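Side-chain contacts in angiotensin-converting enzyme (Anopheles gambiae, PDB 6S1Y), which probably cleaves short peptides as a zinc-dependent metallopeptidase of the angiotensin-converting enzyme family, here holding a gamma-linked diglutamate in its active-site cleft: residues Glu169-Gln172 with Lys173-Leu177; Asp439-Arg442 with Trp443-Arg447; Gln478-Asp481 with Pro482-Lys485; Lys485-Ser489 with Ala490-Tyr494. One frame throughout, in Å; residues are numbered along the deposited sequence.

Interaction 1: residues Glu169-Gln172 with Lys173-Leu177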
loop_
_atom_site.group_PDB
_atom_site.type_symbol
_atom_site.label_atom_id
_atom_site.label_comp_id
_atom_site.label_asym_id
_atom_site.label_seq_id
_atom_site.Cartn_x
_atom_site.Cartn_y
_atom_site.Cartn_z
ATOM N N GLU A 169 -1.501 -24.912 -2.195
ATOM C CA GLU A 169 -2.181 -25.642 -1.128
ATOM C C GLU A 169 -2.219 -24.852 0.174
ATOM O O GLU A 169 -3.244 -24.840 0.864
ATOM C CB GLU A 169 -1.507 -27.000 -0.925
ATOM C CG GLU A 169 -1.210 -27.709 -2.253
ATOM C CD GLU A 169 -1.032 -29.208 -2.096
ATOM O OE1 GLU A 169 -1.492 -29.952 -2.989
ATOM O OE2 GLU A 169 -0.443 -29.637 -1.076
ATOM N N SER A 170 -1.119 -24.189 0.542
ATOM C CA SER A 170 -1.182 -23.316 1.708
ATOM C C SER A 170 -2.222 -22.224 1.512
ATOM O O SER A 170 -2.977 -21.902 2.434
ATOM C CB SER A 170 0.183 -22.687 1.998
ATOM O OG SER A 170 1.186 -23.691 2.123
ATOM N N PHE A 171 -2.273 -21.633 0.315
ATOM C CA PHE A 171 -3.311 -20.647 0.036
ATOM C C PHE A 171 -4.702 -21.237 0.216
ATOM O O PHE A 171 -5.581 -20.600 0.808
ATOM C CB PHE A 171 -3.160 -20.092 -1.379
ATOM C CG PHE A 171 -4.185 -19.055 -1.739
ATOM C CD1 PHE A 171 -3.962 -17.719 -1.469
ATOM C CD2 PHE A 171 -5.371 -19.419 -2.349
ATOM C CE1 PHE A 171 -4.917 -16.744 -1.814
ATOM C CE2 PHE A 171 -6.317 -18.478 -2.683
ATOM C CZ PHE A 171 -6.088 -17.131 -2.427
ATOM N N GLN A 172 -4.936 -22.444 -0.298
ATOM C CA GLN A 172 -6.278 -23.018 -0.201
ATOM C C GLN A 172 -6.666 -23.235 1.254
ATOM O O GLN A 172 -7.815 -22.992 1.648
ATOM C CB GLN A 172 -6.348 -24.328 -0.977
ATOM C CG GLN A 172 -7.738 -24.945 -1.011
ATOM C CD GLN A 172 -8.747 -24.021 -1.642
ATOM O OE1 GLN A 172 -8.478 -23.395 -2.678
ATOM N NE2 GLN A 172 -9.908 -23.908 -1.022
ATOM N N LYS A 173 -5.708 -23.681 2.075
ATOM C CA LYS A 173 -5.958 -23.850 3.501
ATOM C C LYS A 173 -6.237 -22.511 4.165
ATOM O O LYS A 173 -7.136 -22.396 5.005
ATOM C CB LYS A 173 -4.754 -24.532 4.152
ATOM C CG LYS A 173 -4.827 -24.592 5.677
ATOM C CD LYS A 173 -6.007 -25.431 6.160
ATOM C CE LYS A 173 -5.813 -26.909 5.835
ATOM N NZ LYS A 173 -7.017 -27.707 6.209
ATOM N N TYR A 174 -5.477 -21.483 3.799
ATOM C CA TYR A 174 -5.710 -20.157 4.353
ATOM C C TYR A 174 -7.104 -19.665 4.028
ATOM O O TYR A 174 -7.777 -19.061 4.873
ATOM C CB TYR A 174 -4.657 -19.200 3.799
ATOM C CG TYR A 174 -5.070 -17.759 3.610
ATOM C CD1 TYR A 174 -5.356 -16.934 4.695
ATOM C CD2 TYR A 174 -5.102 -17.204 2.342
ATOM C CE1 TYR A 174 -5.697 -15.605 4.509
ATOM C CE2 TYR A 174 -5.429 -15.874 2.147
ATOM C CZ TYR A 174 -5.718 -15.071 3.225
ATOM O OH TYR A 174 -6.036 -13.739 2.993
ATOM N N VAL A 175 -7.558 -19.900 2.802
ATOM C CA VAL A 175 -8.894 -19.445 2.442
ATOM C C VAL A 175 -9.942 -20.140 3.297
ATOM O O VAL A 175 -10.900 -19.505 3.764
ATOM C CB VAL A 175 -9.143 -19.662 0.944
ATOM C CG1 VAL A 175 -10.629 -19.660 0.655
ATOM C CG2 VAL A 175 -8.425 -18.574 0.161
ATOM N N GLU A 176 -9.778 -21.452 3.515
ATOM C CA GLU A 176 -10.811 -22.223 4.210
ATOM C C GLU A 176 -10.942 -21.786 5.660
ATOM O O GLU A 176 -12.058 -21.638 6.166
ATOM C CB GLU A 176 -10.510 -23.725 4.129
ATOM C CG GLU A 176 -11.006 -24.347 2.836
ATOM C CD GLU A 176 -10.196 -25.557 2.372
ATOM O OE1 GLU A 176 -10.492 -26.065 1.264
ATOM O OE2 GLU A 176 -9.277 -25.995 3.099
ATOM N N LEU A 177 -9.814 -21.552 6.340
ATOM C CA LEU A 177 -9.864 -21.170 7.743
ATOM C C LEU A 177 -10.125 -19.688 7.929
ATOM O O LEU A 177 -10.640 -19.282 8.979
ATOM C CB LEU A 177 -8.562 -21.563 8.432
ATOM C CG LEU A 177 -8.369 -23.078 8.552
ATOM C CD1 LEU A 177 -6.945 -23.420 8.937
ATOM C CD2 LEU A 177 -9.361 -23.662 9.561
#

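Interaction 2: residues Asp439-Arg442 with Trp443-Arg447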
loop_
_atom_site.group_PDB
_atom_site.type_symbol
_atom_site.label_atom_id
_atom_site.label_comp_id
_atom_site.label_asym_id
_atom_site.label_seq_id
_atom_site.Cartn_x
_atom_site.Cartn_y
_atom_site.Cartn_z
ATOM N N ASP A 439 -8.377 -6.843 -4.294
ATOM C CA ASP A 439 -9.394 -7.266 -3.342
ATOM C C ASP A 439 -10.692 -7.665 -4.016
ATOM O O ASP A 439 -11.385 -8.553 -3.509
ATOM C CB ASP A 439 -9.600 -6.188 -2.279
ATOM C CG ASP A 439 -8.545 -6.305 -1.144
ATOM O OD1 ASP A 439 -7.659 -7.176 -1.271
ATOM O OD2 ASP A 439 -8.608 -5.566 -0.134
ATOM N N LYS A 440 -11.032 -7.099 -5.171
ATOM C CA LYS A 440 -12.186 -7.644 -5.881
ATOM C C LYS A 440 -11.952 -9.119 -6.157
ATOM O O LYS A 440 -12.838 -9.944 -5.945
ATOM C CB LYS A 440 -12.448 -6.868 -7.172
ATOM C CG LYS A 440 -13.753 -7.199 -7.870
ATOM C CD LYS A 440 -13.791 -6.589 -9.287
ATOM C CE LYS A 440 -15.127 -6.852 -10.033
ATOM N NZ LYS A 440 -16.222 -5.993 -9.525
ATOM N N TYR A 441 -10.733 -9.480 -6.557
ATOM C CA TYR A 441 -10.409 -10.888 -6.745
ATOM C C TYR A 441 -10.509 -11.653 -5.433
ATOM O O TYR A 441 -11.126 -12.727 -5.373
ATOM C CB TYR A 441 -9.014 -11.042 -7.336
ATOM C CG TYR A 441 -8.572 -12.472 -7.457
ATOM C CD1 TYR A 441 -9.020 -13.264 -8.493
ATOM C CD2 TYR A 441 -7.704 -13.038 -6.532
ATOM C CE1 TYR A 441 -8.623 -14.574 -8.609
ATOM C CE2 TYR A 441 -7.295 -14.352 -6.652
ATOM C CZ TYR A 441 -7.757 -15.111 -7.694
ATOM O OH TYR A 441 -7.343 -16.416 -7.819
ATOM N N ARG A 442 -9.897 -11.132 -4.366
ATOM C CA ARG A 442 -9.882 -11.902 -3.125
ATOM C C ARG A 442 -11.271 -11.975 -2.507
ATOM O O ARG A 442 -11.650 -13.015 -1.960
ATOM C CB ARG A 442 -8.851 -11.324 -2.151
ATOM C CG ARG A 442 -7.431 -11.665 -2.587
ATOM C CD ARG A 442 -6.354 -11.384 -1.518
ATOM N NE ARG A 442 -6.128 -9.963 -1.254
ATOM C CZ ARG A 442 -5.219 -9.482 -0.400
ATOM N NH1 ARG A 442 -4.420 -10.282 0.317
ATOM N NH2 ARG A 442 -5.110 -8.178 -0.257
ATOM N N TRP A 443 -12.066 -10.905 -2.604
ATOM C CA TRP A 443 -13.455 -11.005 -2.161
ATOM C C TRP A 443 -14.168 -12.143 -2.884
ATOM O O TRP A 443 -14.974 -12.866 -2.284
ATOM C CB TRP A 443 -14.219 -9.710 -2.415
ATOM C CG TRP A 443 -13.704 -8.543 -1.705
ATOM C CD1 TRP A 443 -12.918 -8.541 -0.596
ATOM C CD2 TRP A 443 -13.915 -7.172 -2.055
ATOM N NE1 TRP A 443 -12.628 -7.245 -0.225
ATOM C CE2 TRP A 443 -13.222 -6.387 -1.102
ATOM C CE3 TRP A 443 -14.628 -6.523 -3.077
ATOM C CZ2 TRP A 443 -13.214 -4.995 -1.145
ATOM C CZ3 TRP A 443 -14.610 -5.128 -3.124
ATOM C CH2 TRP A 443 -13.912 -4.383 -2.168
ATOM N N GLY A 444 -13.888 -12.304 -4.181
ATOM C CA GLY A 444 -14.544 -13.336 -4.951
ATOM C C GLY A 444 -14.155 -14.730 -4.513
ATOM O O GLY A 444 -14.998 -15.632 -4.477
ATOM N N VAL A 445 -12.876 -14.937 -4.195
ATOM C CA VAL A 445 -12.454 -16.223 -3.644
ATOM C C VAL A 445 -13.124 -16.455 -2.301
ATOM O O VAL A 445 -13.681 -17.527 -2.037
ATOM C CB VAL A 445 -10.919 -16.282 -3.524
ATOM C CG1 VAL A 445 -10.474 -17.533 -2.748
ATOM C CG2 VAL A 445 -10.272 -16.255 -4.908
ATOM N N PHE A 446 -13.107 -15.435 -1.441
ATOM C CA PHE A 446 -13.669 -15.559 -0.100
ATOM C C PHE A 446 -15.156 -15.874 -0.152
ATOM O O PHE A 446 -15.657 -16.658 0.656
ATOM C CB PHE A 446 -13.454 -14.262 0.680
ATOM C CG PHE A 446 -12.019 -13.978 1.043
ATOM C CD1 PHE A 446 -11.070 -14.977 1.065
ATOM C CD2 PHE A 446 -11.634 -12.695 1.385
ATOM C CE1 PHE A 446 -9.764 -14.705 1.422
ATOM C CE2 PHE A 446 -10.322 -12.415 1.744
ATOM C CZ PHE A 446 -9.389 -13.416 1.765
ATOM N N ARG A 447 -15.883 -15.238 -1.081
ATOM C CA ARG A 447 -17.328 -15.406 -1.174
ATOM C C ARG A 447 -17.740 -16.661 -1.930
ATOM O O ARG A 447 -18.928 -16.984 -1.928
ATOM C CB ARG A 447 -17.967 -14.205 -1.866
ATOM C CG ARG A 447 -17.986 -12.945 -1.032
ATOM C CD ARG A 447 -18.195 -11.743 -1.930
ATOM N NE ARG A 447 -18.413 -10.509 -1.178
ATOM C CZ ARG A 447 -18.313 -9.294 -1.702
ATOM N NH1 ARG A 447 -17.971 -9.147 -2.983
ATOM N NH2 ARG A 447 -18.537 -8.218 -0.945
HETATM O O HOH W 1 -11.025 -5.294 1.274
#

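Interaction 3: residues Gln478-Asp481 with Pro482-Lys485. With KSN ((2~{S})-2-[[(4~{S})-4-azanyl-5-oxidanyl-5-oxidanylidene-pentanoyl]amino]pentanedioic acid), chain H.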
loop_
_atom_site.group_PDB
_atom_site.type_symbol
_atom_site.label_atom_id
_atom_site.label_comp_id
_atom_site.label_asym_id
_atom_site.label_seq_id
_atom_site.Cartn_x
_atom_site.Cartn_y
_atom_site.Cartn_z
ATOM N N GLN A 478 -2.550 -24.613 -14.187
ATOM C CA GLN A 478 -1.452 -25.237 -13.457
ATOM C C GLN A 478 -0.557 -24.191 -12.802
ATOM O O GLN A 478 0.121 -24.497 -11.818
ATOM C CB GLN A 478 -0.619 -26.118 -14.386
ATOM C CG GLN A 478 -1.373 -27.335 -14.908
ATOM C CD GLN A 478 -0.820 -27.821 -16.236
ATOM O OE1 GLN A 478 -1.571 -28.018 -17.198
ATOM N NE2 GLN A 478 0.504 -28.008 -16.297
ATOM N N ASP A 479 -0.518 -22.971 -13.350
ATOM C CA ASP A 479 0.070 -21.835 -12.665
ATOM C C ASP A 479 -0.917 -21.327 -11.622
ATOM O O ASP A 479 -2.115 -21.617 -11.686
ATOM C CB ASP A 479 0.412 -20.718 -13.647
ATOM C CG ASP A 479 1.250 -21.211 -14.809
ATOM O OD1 ASP A 479 2.305 -21.834 -14.560
ATOM O OD2 ASP A 479 0.840 -20.999 -15.979
ATOM N N PHE A 480 -0.398 -20.594 -10.632
ATOM C CA PHE A 480 -1.295 -19.943 -9.669
ATOM C C PHE A 480 -0.603 -18.660 -9.180
ATOM O O PHE A 480 0.170 -18.673 -8.220
ATOM C CB PHE A 480 -1.653 -20.865 -8.518
ATOM C CG PHE A 480 -2.462 -20.187 -7.449
ATOM C CD1 PHE A 480 -3.647 -19.580 -7.757
ATOM C CD2 PHE A 480 -2.023 -20.145 -6.155
ATOM C CE1 PHE A 480 -4.385 -18.939 -6.790
ATOM C CE2 PHE A 480 -2.764 -19.515 -5.179
ATOM C CZ PHE A 480 -3.947 -18.909 -5.497
ATOM N N ASP A 481 -0.918 -17.561 -9.834
ATOM C CA ASP A 481 -0.065 -16.387 -9.813
ATOM C C ASP A 481 -0.352 -15.328 -8.748
ATOM O O ASP A 481 0.543 -14.537 -8.435
ATOM C CB ASP A 481 -0.113 -15.757 -11.213
ATOM C CG ASP A 481 0.585 -16.618 -12.254
ATOM O OD1 ASP A 481 1.667 -17.149 -11.898
ATOM O OD2 ASP A 481 0.067 -16.765 -13.405
ATOM N N PRO A 482 -1.535 -15.289 -8.148
ATOM C CA PRO A 482 -1.832 -14.235 -7.137
ATOM C C PRO A 482 -0.820 -14.158 -6.007
ATOM O O PRO A 482 -0.492 -13.049 -5.552
ATOM C CB PRO A 482 -3.220 -14.642 -6.616
ATOM C CG PRO A 482 -3.841 -15.259 -7.847
ATOM C CD PRO A 482 -2.747 -16.064 -8.482
ATOM N N PRO A 483 -0.311 -15.282 -5.497
ATOM C CA PRO A 483 0.610 -15.191 -4.339
ATOM C C PRO A 483 1.969 -14.577 -4.672
ATOM O O PRO A 483 2.738 -14.295 -3.749
ATOM C CB PRO A 483 0.763 -16.653 -3.878
ATOM C CG PRO A 483 -0.425 -17.359 -4.469
ATOM C CD PRO A 483 -0.672 -16.675 -5.796
ATOM N N ALA A 484 2.284 -14.383 -5.956
ATOM C CA ALA A 484 3.485 -13.679 -6.375
ATOM C C ALA A 484 3.497 -12.219 -5.941
ATOM O O ALA A 484 4.472 -11.514 -6.192
ATOM C CB ALA A 484 3.631 -13.753 -7.895
ATOM N N LYS A 485 2.420 -11.753 -5.321
ATOM C CA LYS A 485 2.320 -10.387 -4.804
ATOM C C LYS A 485 2.343 -10.468 -3.284
ATOM O O LYS A 485 1.587 -11.259 -2.698
ATOM C CB LYS A 485 1.045 -9.714 -5.311
ATOM C CG LYS A 485 0.736 -8.370 -4.719
ATOM C CD LYS A 485 1.779 -7.334 -5.081
ATOM C CE LYS A 485 1.551 -6.034 -4.303
ATOM N NZ LYS A 485 2.771 -5.132 -4.307
HETATM C C10 KSN H . 2.537 -4.758 6.258
HETATM C C13 KSN H . 2.900 -0.758 3.918
HETATM C C17 KSN H . 2.980 -1.919 -2.519
HETATM C C02 KSN H . 2.786 -0.554 -1.846
HETATM C C03 KSN H . 2.791 -0.559 -0.311
HETATM C C04 KSN H . 3.451 -1.744 0.375
HETATM C C05 KSN H . 4.648 -1.396 1.297
HETATM C C07 KSN H . 3.449 -2.133 3.463
HETATM C C08 KSN H . 3.693 -3.103 4.612
HETATM C C09 KSN H . 2.394 -3.556 5.304
HETATM N N01 KSN H . 1.523 0.052 -2.281
HETATM N N06 KSN H . 4.635 -1.647 2.745
HETATM O O11 KSN H . 3.550 -5.518 6.162
HETATM O O12 KSN H . 1.644 -5.014 7.139
HETATM O O14 KSN H . 3.728 0.126 4.273
HETATM O O15 KSN H . 1.684 -0.490 3.903
HETATM O O16 KSN H . 5.652 -0.970 0.808
HETATM O O18 KSN H . 4.161 -2.308 -2.725
HETATM O O19 KSN H . 2.040 -2.672 -2.888
#

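Interaction 4: residues Lys485-Ser489 with Ala490-Tyr494. With KSN ((2~{S})-2-[[(4~{S})-4-azanyl-5-oxidanyl-5-oxidanylidene-pentanoyl]amino]pentanedioic acid), chain H.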
loop_
_atom_site.group_PDB
_atom_site.type_symbol
_atom_site.label_atom_id
_atom_site.label_comp_id
_atom_site.label_asym_id
_atom_site.label_seq_id
_atom_site.Cartn_x
_atom_site.Cartn_y
_atom_site.Cartn_z
ATOM N N LYS A 485 2.420 -11.753 -5.321
ATOM C CA LYS A 485 2.320 -10.387 -4.804
ATOM C C LYS A 485 2.343 -10.468 -3.284
ATOM O O LYS A 485 1.587 -11.259 -2.698
ATOM C CB LYS A 485 1.045 -9.714 -5.311
ATOM C CG LYS A 485 0.736 -8.370 -4.719
ATOM C CD LYS A 485 1.779 -7.334 -5.081
ATOM C CE LYS A 485 1.551 -6.034 -4.303
ATOM N NZ LYS A 485 2.771 -5.132 -4.307
ATOM N N TYR A 486 3.217 -9.663 -2.659
ATOM C CA TYR A 486 3.503 -9.810 -1.237
ATOM C C TYR A 486 2.222 -9.915 -0.426
ATOM O O TYR A 486 2.044 -10.852 0.352
ATOM C CB TYR A 486 4.357 -8.625 -0.706
ATOM C CG TYR A 486 4.535 -8.694 0.814
ATOM C CD1 TYR A 486 5.390 -9.618 1.393
ATOM C CD2 TYR A 486 3.798 -7.878 1.659
ATOM C CE1 TYR A 486 5.537 -9.709 2.777
ATOM C CE2 TYR A 486 3.942 -7.967 3.062
ATOM C CZ TYR A 486 4.818 -8.885 3.601
ATOM O OH TYR A 486 4.983 -9.003 4.967
ATOM N N HIS A 487 1.317 -8.944 -0.598
ATOM C CA HIS A 487 0.156 -8.837 0.288
ATOM C C HIS A 487 -0.780 -10.033 0.179
ATOM O O HIS A 487 -1.584 -10.267 1.095
ATOM C CB HIS A 487 -0.614 -7.553 -0.010
ATOM C CG HIS A 487 0.216 -6.322 0.132
ATOM N ND1 HIS A 487 1.335 -6.101 -0.632
ATOM C CD2 HIS A 487 0.120 -5.274 0.980
ATOM C CE1 HIS A 487 1.883 -4.957 -0.275
ATOM N NE2 HIS A 487 1.166 -4.436 0.704
ATOM N N VAL A 488 -0.706 -10.787 -0.913
ATOM C CA VAL A 488 -1.506 -11.995 -1.023
ATOM C C VAL A 488 -0.882 -13.117 -0.202
ATOM O O VAL A 488 -1.555 -13.757 0.609
ATOM C CB VAL A 488 -1.667 -12.385 -2.501
ATOM C CG1 VAL A 488 -2.401 -13.709 -2.629
ATOM C CG2 VAL A 488 -2.441 -11.320 -3.283
ATOM N N SER A 489 0.427 -13.346 -0.380
ATOM C CA SER A 489 1.140 -14.338 0.411
ATOM C C SER A 489 1.121 -14.025 1.904
ATOM O O SER A 489 1.220 -14.951 2.718
ATOM C CB SER A 489 2.600 -14.437 -0.036
ATOM O OG SER A 489 2.779 -15.270 -1.156
ATOM N N ALA A 490 1.041 -12.745 2.286
ATOM C CA ALA A 490 1.072 -12.347 3.695
ATOM C C ALA A 490 -0.301 -12.005 4.259
ATOM O O ALA A 490 -0.385 -11.518 5.391
ATOM C CB ALA A 490 2.000 -11.141 3.909
ATOM N N ASP A 491 -1.371 -12.204 3.497
ATOM C CA ASP A 491 -2.724 -11.968 3.996
ATOM C C ASP A 491 -2.867 -10.558 4.562
ATOM O O ASP A 491 -3.354 -10.356 5.676
ATOM C CB ASP A 491 -3.102 -13.016 5.047
ATOM C CG ASP A 491 -4.461 -12.757 5.670
ATOM O OD1 ASP A 491 -5.372 -12.310 4.935
ATOM O OD2 ASP A 491 -4.621 -12.995 6.890
ATOM N N VAL A 492 -2.455 -9.571 3.774
ATOM C CA VAL A 492 -2.659 -8.167 4.102
ATOM C C VAL A 492 -3.731 -7.635 3.166
ATOM O O VAL A 492 -3.568 -7.674 1.941
ATOM C CB VAL A 492 -1.363 -7.347 3.978
ATOM C CG1 VAL A 492 -1.654 -5.901 4.249
ATOM C CG2 VAL A 492 -0.289 -7.883 4.939
ATOM N N GLU A 493 -4.840 -7.174 3.743
ATOM C CA GLU A 493 -5.893 -6.505 2.985
ATOM C C GLU A 493 -5.294 -5.416 2.098
ATOM O O GLU A 493 -4.351 -4.729 2.500
ATOM C CB GLU A 493 -6.903 -5.917 3.981
ATOM C CG GLU A 493 -8.173 -5.412 3.375
ATOM C CD GLU A 493 -8.168 -3.911 3.205
ATOM O OE1 GLU A 493 -7.079 -3.309 3.167
ATOM O OE2 GLU A 493 -9.271 -3.343 3.099
ATOM N N TYR A 494 -5.818 -5.277 0.869
ATOM C CA TYR A 494 -5.237 -4.325 -0.078
ATOM C C TYR A 494 -6.136 -3.148 -0.405
ATOM O O TYR A 494 -5.645 -2.144 -0.936
ATOM C CB TYR A 494 -4.844 -5.016 -1.394
ATOM C CG TYR A 494 -3.631 -4.395 -2.084
ATOM C CD1 TYR A 494 -2.346 -4.658 -1.637
ATOM C CD2 TYR A 494 -3.777 -3.557 -3.189
ATOM C CE1 TYR A 494 -1.246 -4.108 -2.261
ATOM C CE2 TYR A 494 -2.692 -3.012 -3.818
ATOM C CZ TYR A 494 -1.428 -3.279 -3.344
ATOM O OH TYR A 494 -0.365 -2.720 -3.982
HETATM C C10 KSN H . 2.537 -4.758 6.258
HETATM C C13 KSN H . 2.900 -0.758 3.918
HETATM C C17 KSN H . 2.980 -1.919 -2.519
HETATM C C02 KSN H . 2.786 -0.554 -1.846
HETATM C C03 KSN H . 2.791 -0.559 -0.311
HETATM C C04 KSN H . 3.451 -1.744 0.375
HETATM C C05 KSN H . 4.648 -1.396 1.297
HETATM C C07 KSN H . 3.449 -2.133 3.463
HETATM C C08 KSN H . 3.693 -3.103 4.612
HETATM C C09 KSN H . 2.394 -3.556 5.304
HETATM N N01 KSN H . 1.523 0.052 -2.281
HETATM N N06 KSN H . 4.635 -1.647 2.745
HETATM O O11 KSN H . 3.550 -5.518 6.162
HETATM O O12 KSN H . 1.644 -5.014 7.139
HETATM O O14 KSN H . 3.728 0.126 4.273
HETATM O O15 KSN H . 1.684 -0.490 3.903
HETATM O O16 KSN H . 5.652 -0.970 0.808
HETATM O O18 KSN H . 4.161 -2.308 -2.725
HETATM O O19 KSN H . 2.040 -2.672 -2.888
#

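Interaction 1: residues Glu169-Gln172 with Lys173-Leu177
Two turns of one continuous alpha-helix carry this contact, with backbone i to i+4 hydrogen bonds running from Lys173 N to Glu169 O, Tyr174 N to Ser170 O, Val175 N to Phe171 O (2.9 Å) and Glu176 N to Gln172 O. On the solvent side Gln172 and Glu176, one turn apart, join their side chains: Gln172 NE2 donates to Glu176 OE1 over 3.2 Å, with a fairly straight N-H...O angle of 164°. The acceptor lies close to the amide plane of Gln172, but the nitrogen reaches OE1 from above the carboxylate plane, and the two flat groups stand 63° apart. A bend at chi2 turns the glutamine chain so that its NE2 can face the carboxylate, while its OE1 is taken by Tyr455 OH. Both residue types are long enough to bridge a helical turn and polar enough for a partly exposed flank.

The inward flank is apolar. Val175 lays CG2 over one face of the Phe171 ring, 4.0 Å from its centroid, in a CH-pi contact whose nearest approach is Phe171 CE2 to Val175 CG2 at 3.5 Å. Tyr174 turns its edge toward the Phe171 face in an offset edge-to-face pair, centroids 5.8 Å apart and planes at 68°. Beyond this pair Tyr174 OH bonds to Asp491 OD1, and both aromatic residues touch Met113 of helix 100-119. An amphipathic helix of this kind, polar outside and aromatic within, is what the largely helical angiotensin-converting enzyme fold uses to pack helix 168-184 against helices 100-119 and 431-447.

Interaction 2: residues Asp439-Arg442 with Trp443-Arg447
Asp439 OD2 is gripped by several groups: a water that bridges to Trp443, one turn further along helix 431-447, and the backbone nitrogens of Tyr494 and Leu495. The water donates to Asp439 OD2 at 2.8 Å and accepts from Trp443 NE1 at 2.9 Å, lying in the plane of the indole. The other carboxylate oxygen serves an i to i+3 ion pair of the alpha-helix. Arg442 holds Asp439 OD1 side-on through two nitrogens, NH2 at 2.9 Å, as a salt bridge, and NE at 3.2 Å. NH2 uses the syn lone pair of OD1, whereas NE meets the oxygen nearly along its C-O axis, and OD1 lies slightly tilted from the guanidinium plane in both cases. Arginine suits the place because a bend at chi3 (-69°) brings NE and NH2 round to the same oxygen; its NH2 also bonds to Val492 O. Such a pairing of charges in a buried place would be expected to favour the ionised aspartate.

Asp439 also packs on Trp443. Its CB sits over the five-membered ring, 4.1 Å from the centroid, and its carbonyl oxygen lies over the same indole near CG while accepting the backbone N-H of Trp443. A similar overlap recurs at Phe446, whose ring has Arg442 O over one face.

On another flank Tyr441, its OH held by Tyr455 O, turns one ring face to Val445, which rests CG2 over it toward the rim, with Tyr441 CZ to Val445 CG2 at 3.9 Å.

Interaction 3: residues Gln478-Asp481 with Pro482-Lys485
Phe480 lies with one ring face against two successive prolines, Pro482 and Pro483. Each offers its CD in a CH-pi contact, Pro482 CD at 4.0 Å and Pro483 CD at 3.9 Å from the Phe480 centroid, and both stand within 30° of the ring normal. Pro483 presses closest at the rim, its CG 3.3 Å from Phe480 CE2, while Pro482 CD meets the other flank of the ring at CD1. Proline suits these places, since its CD hydrogens, next to the ring nitrogen, are somewhat polarised and lie well on an aromatic face. With chi1 at 175°, Phe480 sets CG beside its own carbonyl carbon, which carries the ring forward under the prolines.

The turn that follows is closed by Ala484 N donating to Asp481 O at 3.0 Å, the i to i+3 bond of a short 3-10 segment; the nitrogen lies well above the carbonyl plane. Behind it, the buried Asp481 carboxylate is satisfied by a salt bridge to Arg475 and a hydrogen bond from Trp460.

Further on, the chain delivers Lys485, whose NZ gives a 2.9 Å hydrogen bond to O19 of the bound diglutamate and another bond to Gln255 OE1. A proline-rich 3-10 turn thus ends the loop between strand 475-476 and helix 486-489, whose N-cap, Lys485, meets in the ligand pocket the one of the ligand's carboxylates that contains O19.

Interaction 4: residues Lys485-Ser489 with Ala490-Tyr494
Tyr494 OH donates a short 2.6 Å hydrogen bond to O19 of the bound diglutamate, the same carboxylate oxygen that Lys485 NZ holds, and O19 lies near the plane of the phenol ring. A tyrosine suits this place because its rigid ring carries the hydroxyl to the ligand while the ring edge packs on His487. Lys485 CE passes 3.8 Å from Tyr494 OH.

The backbone ends helix 486-489 just beside this site. Val492 N donates to His487 O at 2.9 Å, in the carbonyl plane, and Asp491 N reaches Val488 O in a longer bond of 3.3 Å. Asp491 has positive phi (54°) and is the C-prime residue of this Schellman motif; its OD2 is also bonded to Tyr95 OH.

Around that turn the aromatic rings pack. Tyr494 points its edge at the centre of the His487 face, a T-shaped pair with planes at 90° and centroids 4.8 Å apart. His487 takes chi1 of -58°, which sets its ring beside its own backbone N and lets it receive this edge, while Tyr486 CD2 lies by the opposite face. The imidazole edge meets the ligand at C04. Ala490 is small enough to lay its CB over one face of the Tyr486 ring, 3.6 Å from CZ, and Tyr486 OH bonds to Glu114.

A short Schellman-capped helix, with its N-cap Lys485 and the loop that follows, therefore supplies Lys485, Tyr486, His487 and Tyr494 to the ligand pocket of this zinc peptidase, with the side chain of His487 about 7 Å from the zinc ion.

How the interactions relate
From the N terminus, interaction 1 comes first, on helix 168-184, then interaction 2 on helix 431-447, then interactions 3 and 4, joined end to end through Lys485. Each is local, closing only a turn or two, and none encloses or crosses another. In space all touch. Interaction 1 packs on interaction 2 through Tyr174 with Phe446 and Val175 with Val445. Phe171 also meets Phe480 of interaction 3, which leans with Pro482 on Tyr441. Interaction 2 braces the loop of interaction 4, where Asp439 and Arg442 bond to backbone atoms of 492-494, while Pro483 O ties interaction 3 to Ser489. Interactions 3 and 4 reach the ligand; 1 and 2 stand behind them.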